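Local structure of Ton_1535 (Thermococcus onnurineus, 3ZPJ) at residues M242-E247 against P276-V281; D264-A269 against T291-L296; E108-K113 against I145-S150. The protein is of unknown function but folds as an elongated alpha-solenoid of stacked helices that contains an unusual left-handed helical turn. All blocks are in the same frame, centred on the assembly; numbering follows the deposited sequence.

Interaction 1. Residues M242-E247 against P276-V281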
loop_
_atom_site.group_PDB
_atom_site.type_symbol
_atom_site.label_atom_id
_atom_site.label_comp_id
_atom_site.label_asym_id
_atom_site.label_seq_id
_atom_site.Cartn_x
_atom_site.Cartn_y
_atom_site.Cartn_z
ATOM N N MET A 242 7.324 18.066 -2.935
ATOM C CA MET A 242 7.008 16.676 -2.629
ATOM C C MET A 242 8.193 15.994 -1.952
ATOM O O MET A 242 8.017 15.178 -1.056
ATOM C CB MET A 242 6.569 15.903 -3.875
ATOM C CG MET A 242 5.126 16.162 -4.281
ATOM S SD MET A 242 4.731 15.515 -5.926
ATOM C CE MET A 242 3.906 13.989 -5.496
ATOM N N ARG A 243 9.401 16.351 -2.365
ATOM C CA ARG A 243 10.596 15.797 -1.739
ATOM C C ARG A 243 10.761 16.266 -0.295
ATOM O O ARG A 243 11.266 15.538 0.558
ATOM C CB ARG A 243 11.849 16.163 -2.526
ATOM C CG ARG A 243 13.069 15.464 -1.982
ATOM C CD ARG A 243 14.303 15.732 -2.785
ATOM N NE ARG A 243 15.484 15.581 -1.941
ATOM C CZ ARG A 243 16.726 15.848 -2.330
ATOM N NH1 ARG A 243 16.962 16.272 -3.568
ATOM N NH2 ARG A 243 17.731 15.681 -1.479
ATOM N N LEU A 244 10.340 17.496 -0.033
ATOM C CA LEU A 244 10.389 18.037 1.305
ATOM C C LEU A 244 9.382 17.309 2.192
ATOM O O LEU A 244 9.738 16.803 3.259
ATOM C CB LEU A 244 10.127 19.545 1.281
ATOM C CG LEU A 244 10.164 20.299 2.612
ATOM C CD1 LEU A 244 11.279 19.796 3.489
ATOM C CD2 LEU A 244 10.354 21.799 2.352
ATOM N N ILE A 245 8.128 17.262 1.755
ATOM C CA ILE A 245 7.088 16.617 2.540
ATOM C C ILE A 245 7.475 15.165 2.790
ATOM O O ILE A 245 7.331 14.660 3.899
ATOM C CB ILE A 245 5.704 16.673 1.845
ATOM C CG1 ILE A 245 4.966 17.959 2.204
ATOM C CG2 ILE A 245 4.820 15.515 2.292
ATOM C CD1 ILE A 245 5.535 19.177 1.600
ATOM N N GLY A 246 7.998 14.508 1.765
ATOM C CA GLY A 246 8.286 13.087 1.861
ATOM C C GLY A 246 9.368 12.834 2.889
ATOM O O GLY A 246 9.272 11.916 3.710
ATOM N N GLU A 247 10.405 13.659 2.854
ATOM C CA GLU A 247 11.478 13.525 3.827
ATOM C C GLU A 247 10.953 13.770 5.242
ATOM O O GLU A 247 11.294 13.036 6.164
ATOM C CB GLU A 247 12.671 14.409 3.457
ATOM C CG GLU A 247 13.446 13.891 2.230
ATOM C CD GLU A 247 14.536 14.839 1.727
ATOM O OE1 GLU A 247 14.558 16.026 2.120
ATOM O OE2 GLU A 247 15.382 14.396 0.924
ATOM N N PRO A 276 11.663 25.601 -1.851
ATOM C CA PRO A 276 10.829 25.626 -3.052
ATOM C C PRO A 276 9.672 26.606 -2.894
ATOM O O PRO A 276 9.546 27.278 -1.865
ATOM C CB PRO A 276 10.295 24.195 -3.133
ATOM C CG PRO A 276 10.353 23.686 -1.724
ATOM C CD PRO A 276 11.581 24.311 -1.142
ATOM N N ARG A 277 8.834 26.686 -3.917
ATOM C CA ARG A 277 7.667 27.541 -3.863
ATOM C C ARG A 277 6.490 26.723 -3.387
ATOM O O ARG A 277 6.306 25.581 -3.809
ATOM C CB ARG A 277 7.373 28.099 -5.235
ATOM C CG ARG A 277 6.220 29.069 -5.302
ATOM C CD ARG A 277 6.063 29.542 -6.733
ATOM N NE ARG A 277 7.367 29.699 -7.372
ATOM C CZ ARG A 277 7.890 28.821 -8.221
ATOM N NH1 ARG A 277 7.215 27.721 -8.536
ATOM N NH2 ARG A 277 9.087 29.038 -8.746
ATOM N N PHE A 278 5.687 27.316 -2.517
ATOM C CA PHE A 278 4.682 26.554 -1.806
ATOM C C PHE A 278 3.274 26.972 -2.152
ATOM O O PHE A 278 2.999 28.155 -2.318
ATOM C CB PHE A 278 4.892 26.709 -0.308
ATOM C CG PHE A 278 6.183 26.130 0.184
ATOM C CD1 PHE A 278 6.438 24.777 0.066
ATOM C CD2 PHE A 278 7.132 26.935 0.784
ATOM C CE1 PHE A 278 7.625 24.241 0.529
ATOM C CE2 PHE A 278 8.314 26.404 1.251
ATOM C CZ PHE A 278 8.563 25.061 1.123
ATOM N N THR A 279 2.379 25.996 -2.261
ATOM C CA THR A 279 0.964 26.314 -2.256
ATOM C C THR A 279 0.554 26.361 -0.798
ATOM O O THR A 279 1.217 25.769 0.051
ATOM C CB THR A 279 0.139 25.244 -2.924
ATOM O OG1 THR A 279 0.347 24.016 -2.235
ATOM C CG2 THR A 279 0.532 25.089 -4.382
ATOM N N ASP A 280 -0.540 27.055 -0.511
ATOM C CA ASP A 280 -0.987 27.236 0.861
ATOM C C ASP A 280 -1.246 25.897 1.530
ATOM O O ASP A 280 -1.001 25.721 2.719
ATOM C CB ASP A 280 -2.243 28.100 0.910
ATOM C CG ASP A 280 -2.481 28.690 2.280
ATOM O OD1 ASP A 280 -1.533 29.265 2.859
ATOM O OD2 ASP A 280 -3.611 28.562 2.787
ATOM N N VAL A 281 -1.724 24.937 0.754
ATOM C CA VAL A 281 -1.932 23.620 1.302
ATOM C C VAL A 281 -0.589 22.974 1.679
ATOM O O VAL A 281 -0.479 22.353 2.737
ATOM C CB VAL A 281 -2.750 22.742 0.342
ATOM C CG1 VAL A 281 -2.661 21.269 0.741
ATOM C CG2 VAL A 281 -4.195 23.237 0.312
#
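L244 meets F278 and P276 through a single methyl group, and the apolar part of this contact consists of those two pairs. CD2 of L244 lies 3.9 Å from CZ of F278. The methyl sits at the edge of the ring, close to its plane, so the pair is edge packing and not a CH-pi contact over a face. With CG anti to the backbone N (chi1 -179°), L244 carries CG and its CD2 to the side where the ring edge lies, and the two side chains cross at about a right angle. The same CD2 lies 4.5 Å from CD of P276, a looser approach. Within segment 276-281, P276 O stands 3.4 Å above one face of the F278 ring, offset toward its rim. P276 and F278 also rest on V241 of helix 240-256, and F278 packs on V283 and I286 of helix 280-293.

The polar interactions lie within each segment or lead away from the contact. On the helix, R243 NE and E247 OE2 form a salt bridge of 3.1 Å, nearly straight at 170°. The acceptor lies in the guanidinium plane, but the N-H comes in from above the carboxylate plane, 52° out of it. T279 is the N-cap of helix 280-293, where its OG1 bonds to N282 N, and the carboxylate of D280 is held by Q284 and by the backbone N-H groups of Q307 and N308.

With only 95 Å² buried, helix 240-256 meets the turn before helix 280-293, downstream of the C272-C273 disulfide, by dispersion alone. The contact carries no directional bond; separate hydrogen bonds from T279 and D280 hold the start of helix 280-293.

Interaction 2. Residues D264-A269 against T291-L296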
loop_
_atom_site.group_PDB
_atom_site.type_symbol
_atom_site.label_atom_id
_atom_site.label_comp_id
_atom_site.label_asym_id
_atom_site.label_seq_id
_atom_site.Cartn_x
_atom_site.Cartn_y
_atom_site.Cartn_z
ATOM N N ASP A 264 18.321 14.351 12.287
ATOM C CA ASP A 264 19.178 14.603 11.143
ATOM C C ASP A 264 18.393 14.748 9.839
ATOM O O ASP A 264 18.678 15.657 9.045
ATOM C CB ASP A 264 20.239 13.507 11.002
ATOM C CG ASP A 264 21.164 13.421 12.216
ATOM O OD1 ASP A 264 21.438 14.466 12.854
ATOM O OD2 ASP A 264 21.614 12.295 12.533
ATOM N N VAL A 265 17.420 13.860 9.608
ATOM C CA VAL A 265 16.706 13.866 8.337
ATOM C C VAL A 265 15.962 15.183 8.134
ATOM O O VAL A 265 15.880 15.703 7.016
ATOM C CB VAL A 265 15.698 12.708 8.226
ATOM C CG1 VAL A 265 14.891 12.846 6.939
ATOM C CG2 VAL A 265 16.428 11.352 8.273
ATOM N N VAL A 266 15.435 15.719 9.229
ATOM C CA VAL A 266 14.687 16.971 9.212
ATOM C C VAL A 266 15.592 18.137 8.826
ATOM O O VAL A 266 15.239 18.981 7.994
ATOM C CB VAL A 266 14.106 17.253 10.603
ATOM C CG1 VAL A 266 13.737 18.713 10.750
ATOM C CG2 VAL A 266 12.908 16.351 10.879
ATOM N N ASP A 267 16.767 18.189 9.437
ATOM C CA ASP A 267 17.669 19.299 9.147
ATOM C C ASP A 267 18.099 19.231 7.697
ATOM O O ASP A 267 18.102 20.233 7.002
ATOM C CB ASP A 267 18.867 19.308 10.092
ATOM C CG ASP A 267 18.484 19.723 11.494
ATOM O OD1 ASP A 267 17.332 20.182 11.665
ATOM O OD2 ASP A 267 19.325 19.599 12.415
ATOM N N LYS A 268 18.392 18.023 7.231
ATOM C CA LYS A 268 18.838 17.841 5.864
ATOM C C LYS A 268 17.735 18.182 4.876
ATOM O O LYS A 268 18.002 18.703 3.800
ATOM C CB LYS A 268 19.318 16.411 5.629
ATOM C CG LYS A 268 19.890 16.212 4.238
ATOM C CD LYS A 268 20.073 14.755 3.872
ATOM C CE LYS A 268 20.031 14.595 2.360
ATOM N NZ LYS A 268 18.813 15.256 1.768
ATOM N N ALA A 269 16.492 17.904 5.249
ATOM C CA ALA A 269 15.368 18.147 4.351
ATOM C C ALA A 269 15.196 19.625 4.003
ATOM O O ALA A 269 14.593 19.949 2.979
ATOM C CB ALA A 269 14.083 17.586 4.931
ATOM N N THR A 291 4.992 20.329 13.518
ATOM C CA THR A 291 4.436 20.285 14.858
ATOM C C THR A 291 4.501 18.870 15.440
ATOM O O THR A 291 5.053 18.675 16.521
ATOM C CB THR A 291 3.009 20.825 14.904
ATOM O OG1 THR A 291 3.033 22.216 14.576
ATOM C CG2 THR A 291 2.429 20.663 16.301
ATOM N N GLU A 292 3.971 17.884 14.719
ATOM C CA GLU A 292 4.008 16.498 15.196
ATOM C C GLU A 292 5.441 16.014 15.389
ATOM O O GLU A 292 5.717 15.146 16.211
ATOM C CB GLU A 292 3.234 15.561 14.251
ATOM C CG GLU A 292 1.788 15.996 14.051
ATOM C CD GLU A 292 0.981 15.085 13.125
ATOM O OE1 GLU A 292 1.437 13.961 12.810
ATOM O OE2 GLU A 292 -0.125 15.504 12.708
ATOM N N LEU A 293 6.362 16.590 14.632
ATOM C CA LEU A 293 7.767 16.245 14.788
ATOM C C LEU A 293 8.351 16.825 16.075
ATOM O O LEU A 293 9.300 16.276 16.629
ATOM C CB LEU A 293 8.570 16.734 13.585
ATOM C CG LEU A 293 8.509 15.857 12.340
ATOM C CD1 LEU A 293 8.900 16.654 11.091
ATOM C CD2 LEU A 293 9.403 14.642 12.524
ATOM N N GLY A 294 7.788 17.937 16.544
ATOM C CA GLY A 294 8.321 18.615 17.711
ATOM C C GLY A 294 9.259 19.757 17.377
ATOM O O GLY A 294 9.876 20.338 18.265
ATOM N N ASN A 295 9.387 20.084 16.095
ATOM C CA ASN A 295 10.160 21.255 15.710
ATOM C C ASN A 295 9.230 22.467 15.715
ATOM O O ASN A 295 8.763 22.921 14.673
ATOM C CB ASN A 295 10.829 21.058 14.342
ATOM C CG ASN A 295 11.887 22.122 14.032
ATOM O OD1 ASN A 295 11.758 23.294 14.413
ATOM N ND2 ASN A 295 12.938 21.712 13.326
ATOM N N LEU A 296 8.957 22.987 16.903
ATOM C CA LEU A 296 8.003 24.074 17.034
ATOM C C LEU A 296 8.530 25.405 16.492
ATOM O O LEU A 296 7.741 26.272 16.114
ATOM C CB LEU A 296 7.502 24.179 18.481
ATOM C CG LEU A 296 6.912 22.836 18.932
ATOM C CD1 LEU A 296 6.359 22.857 20.349
ATOM C CD2 LEU A 296 5.841 22.376 17.958
#
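V266 and L293 mark the closest backbone approach, their CA atoms 8.9 Å apart, where the helical segment 264-269 faces the last turn of helix 280-293 and the bend that follows it. That bend is a Schellman motif: G294 takes a positive phi of 96°, with two bonds back into the last turn, among them G294 N to T291 O at 2.8 Å. N295 then forms the centre of an inverse gamma turn, whose bond from L296 N to G294 O is weak.

The V266 side chain divides its two methyls between two partners. CG2 meets CD1 of L293 at 4.0 Å, the valine and leucine reaching toward each other tip to tip. CG1 of V266, anti to the backbone N (chi1 161°), extends instead to ND2 of N295, also at 4.0 Å. This second pair is van der Waals contact of a methyl with an amide nitrogen, and the side chains cross obliquely. The other end of that amide has a separate task: OD1 of N295 accepts from R298 N and so caps helix 296-303, which helps hold the amide beside V266. About 118 Å² is buried in all.

Helix 240-256 covers the adjoining surface, with A251 on V266 and M254 on V265, and is tied to the end of helix 280-293 by K255, which bonds to L293 O, and by a salt bridge from R256 to E292. Farther along, T291 and L296 pack on helix 309-325, and R326 NH1 hydrogen-bonds to G294 O, so the bend joins helix 262-271 to the next helices of the solenoid.

Interaction 3. Residues E108-K113 against I145-S150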
loop_
_atom_site.group_PDB
_atom_site.type_symbol
_atom_site.label_atom_id
_atom_site.label_comp_id
_atom_site.label_asym_id
_atom_site.label_seq_id
_atom_site.Cartn_x
_atom_site.Cartn_y
_atom_site.Cartn_z
ATOM N N GLU A 108 -19.067 -25.184 -5.725
ATOM C CA GLU A 108 -20.152 -25.624 -4.851
ATOM C C GLU A 108 -19.918 -25.251 -3.386
ATOM O O GLU A 108 -20.765 -24.628 -2.753
ATOM C CB GLU A 108 -20.346 -27.131 -4.987
ATOM C CG GLU A 108 -21.727 -27.602 -4.587
ATOM C CD GLU A 108 -22.819 -27.017 -5.470
ATOM O OE1 GLU A 108 -22.518 -26.622 -6.617
ATOM O OE2 GLU A 108 -23.980 -26.950 -5.012
ATOM N N SER A 109 -18.770 -25.656 -2.859
ATOM C CA SER A 109 -18.323 -25.282 -1.520
ATOM C C SER A 109 -18.226 -23.767 -1.388
ATOM O O SER A 109 -17.419 -23.150 -2.077
ATOM C CB SER A 109 -16.932 -25.881 -1.269
ATOM O OG SER A 109 -16.398 -25.485 -0.014
ATOM N N PRO A 110 -19.041 -23.162 -0.507
ATOM C CA PRO A 110 -18.928 -21.703 -0.317
ATOM C C PRO A 110 -17.593 -21.296 0.270
ATOM O O PRO A 110 -17.077 -20.216 -0.046
ATOM C CB PRO A 110 -20.084 -21.350 0.638
ATOM C CG PRO A 110 -20.647 -22.663 1.118
ATOM C CD PRO A 110 -20.245 -23.726 0.129
ATOM N N ILE A 111 -17.027 -22.148 1.115
ATOM C CA ILE A 111 -15.697 -21.865 1.620
ATOM C C ILE A 111 -14.706 -21.968 0.461
ATOM O O ILE A 111 -13.809 -21.145 0.349
ATOM C CB ILE A 111 -15.297 -22.762 2.822
ATOM C CG1 ILE A 111 -16.235 -22.506 3.999
ATOM C CG2 ILE A 111 -13.871 -22.459 3.269
ATOM C CD1 ILE A 111 -15.870 -23.272 5.235
ATOM N N GLU A 112 -14.878 -22.943 -0.433
ATOM C CA GLU A 112 -13.969 -22.978 -1.571
ATOM C C GLU A 112 -14.167 -21.736 -2.449
ATOM O O GLU A 112 -13.193 -21.052 -2.805
ATOM C CB GLU A 112 -14.092 -24.260 -2.388
ATOM C CG GLU A 112 -12.861 -24.536 -3.260
ATOM C CD GLU A 112 -13.008 -25.784 -4.124
ATOM O OE1 GLU A 112 -14.005 -26.521 -3.945
ATOM O OE2 GLU A 112 -12.125 -26.025 -4.979
ATOM N N LYS A 113 -15.425 -21.431 -2.772
ATOM C CA LYS A 113 -15.729 -20.233 -3.547
ATOM C C LYS A 113 -15.055 -18.986 -2.972
ATOM O O LYS A 113 -14.424 -18.228 -3.707
ATOM C CB LYS A 113 -17.215 -19.993 -3.606
ATOM C CG LYS A 113 -17.642 -18.915 -4.588
ATOM C CD LYS A 113 -19.121 -19.103 -4.922
ATOM C CE LYS A 113 -19.701 -17.907 -5.652
ATOM N NZ LYS A 113 -21.061 -18.213 -6.200
ATOM N N ILE A 145 -18.668 -16.062 5.365
ATOM C CA ILE A 145 -19.484 -15.730 6.530
ATOM C C ILE A 145 -20.964 -16.138 6.422
ATOM O O ILE A 145 -21.624 -16.375 7.428
ATOM C CB ILE A 145 -19.410 -14.229 6.848
ATOM C CG1 ILE A 145 -19.709 -13.972 8.322
ATOM C CG2 ILE A 145 -20.355 -13.457 5.971
ATOM C CD1 ILE A 145 -18.553 -14.303 9.224
ATOM N N GLY A 146 -21.496 -16.212 5.211
ATOM C CA GLY A 146 -22.907 -16.506 5.068
ATOM C C GLY A 146 -23.165 -17.997 4.997
ATOM O O GLY A 146 -24.304 -18.443 5.142
ATOM N N ALA A 147 -22.103 -18.765 4.761
ATOM C CA ALA A 147 -22.213 -20.205 4.578
ATOM C C ALA A 147 -22.716 -20.891 5.841
ATOM O O ALA A 147 -22.560 -20.366 6.947
ATOM C CB ALA A 147 -20.889 -20.789 4.153
ATOM N N GLU A 148 -23.314 -22.067 5.676
ATOM C CA GLU A 148 -23.945 -22.741 6.794
ATOM C C GLU A 148 -23.131 -23.926 7.282
ATOM O O GLU A 148 -23.683 -24.993 7.548
ATOM C CB GLU A 148 -25.361 -23.189 6.421
ATOM C CG GLU A 148 -26.299 -23.301 7.618
ATOM C CD GLU A 148 -27.603 -24.006 7.279
ATOM O OE1 GLU A 148 -27.794 -24.377 6.100
ATOM O OE2 GLU A 148 -28.437 -24.191 8.191
ATOM N N THR A 149 -21.821 -23.745 7.390
ATOM C CA THR A 149 -20.988 -24.725 8.073
ATOM C C THR A 149 -20.798 -24.238 9.492
ATOM O O THR A 149 -21.418 -23.255 9.906
ATOM C CB THR A 149 -19.626 -24.889 7.414
ATOM O OG1 THR A 149 -19.708 -24.480 6.047
ATOM C CG2 THR A 149 -19.186 -26.347 7.477
ATOM N N SER A 150 -19.943 -24.915 10.247
ATOM C CA SER A 150 -19.735 -24.525 11.636
ATOM C C SER A 150 -18.613 -23.503 11.752
ATOM O O SER A 150 -17.758 -23.426 10.873
ATOM C CB SER A 150 -19.443 -25.739 12.509
ATOM O OG SER A 150 -19.854 -25.482 13.833
#
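The longer branch of I111 brings its tip to T149, and the distances shorten atom by atom. CB of I111 is still 5.7 Å from T149 OG1. CG1 of I111, turned anti to the carbonyl carbon (chi1 -63°), comes to 4.5 Å from T149 OG1. The terminal CD1 of I111 reaches 4.1 Å from T149 OG1. The tip contact is thus a methyl against a hydroxyl oxygen, van der Waals in kind, with the two side chains passing at a slant. The threonine's own chi1 lies far from a staggered value, so the exact placing of its hydroxyl deserves caution.

Beside it, P110 makes the tighter pair. CB and CG of the P110 ring are each 3.6 Å from CB of A147, whereas the ring's CD is 5.0 Å from it; the alanine methyl therefore sits over the CB-CG edge of the pyrrolidine. The backbones also come nearest here, P110 CA to A147 CA at 6.1 Å.

P110 opens helix 110-126, a position where a proline costs no helical N-H bond. S109 precedes it as the N-cap: its OG accepts from E112 N at 3.0 Å and 156°, a capping bond that anchors the first turn.

Among its neighbours, this surface contact sets the start of helix 110-126 against the link between helices 130-146 and 151-170. The latter helix adds packing on both sides: H153 touches I111, I158 touches I145, and K154 bonds to I145 O.

In the fold
Interaction 3 comes first along the chain and closes before the others open. Its centre lies 50 Å from that of interaction 1 and 52 Å from that of interaction 2, on the opposite side of the chain's centre. Interactions 1 and 2 form one neighbourhood, 14 Å apart between centres: their segments alternate in sequence, both use helix 280-293, one at its start and one at its end, and the consecutive helices 240-256 and 262-271 provide the other halves. They touch directly, for example L244 CD1 to A269 O at 3.4 Å. These three contacts join helices near in sequence, consistent with a solenoid.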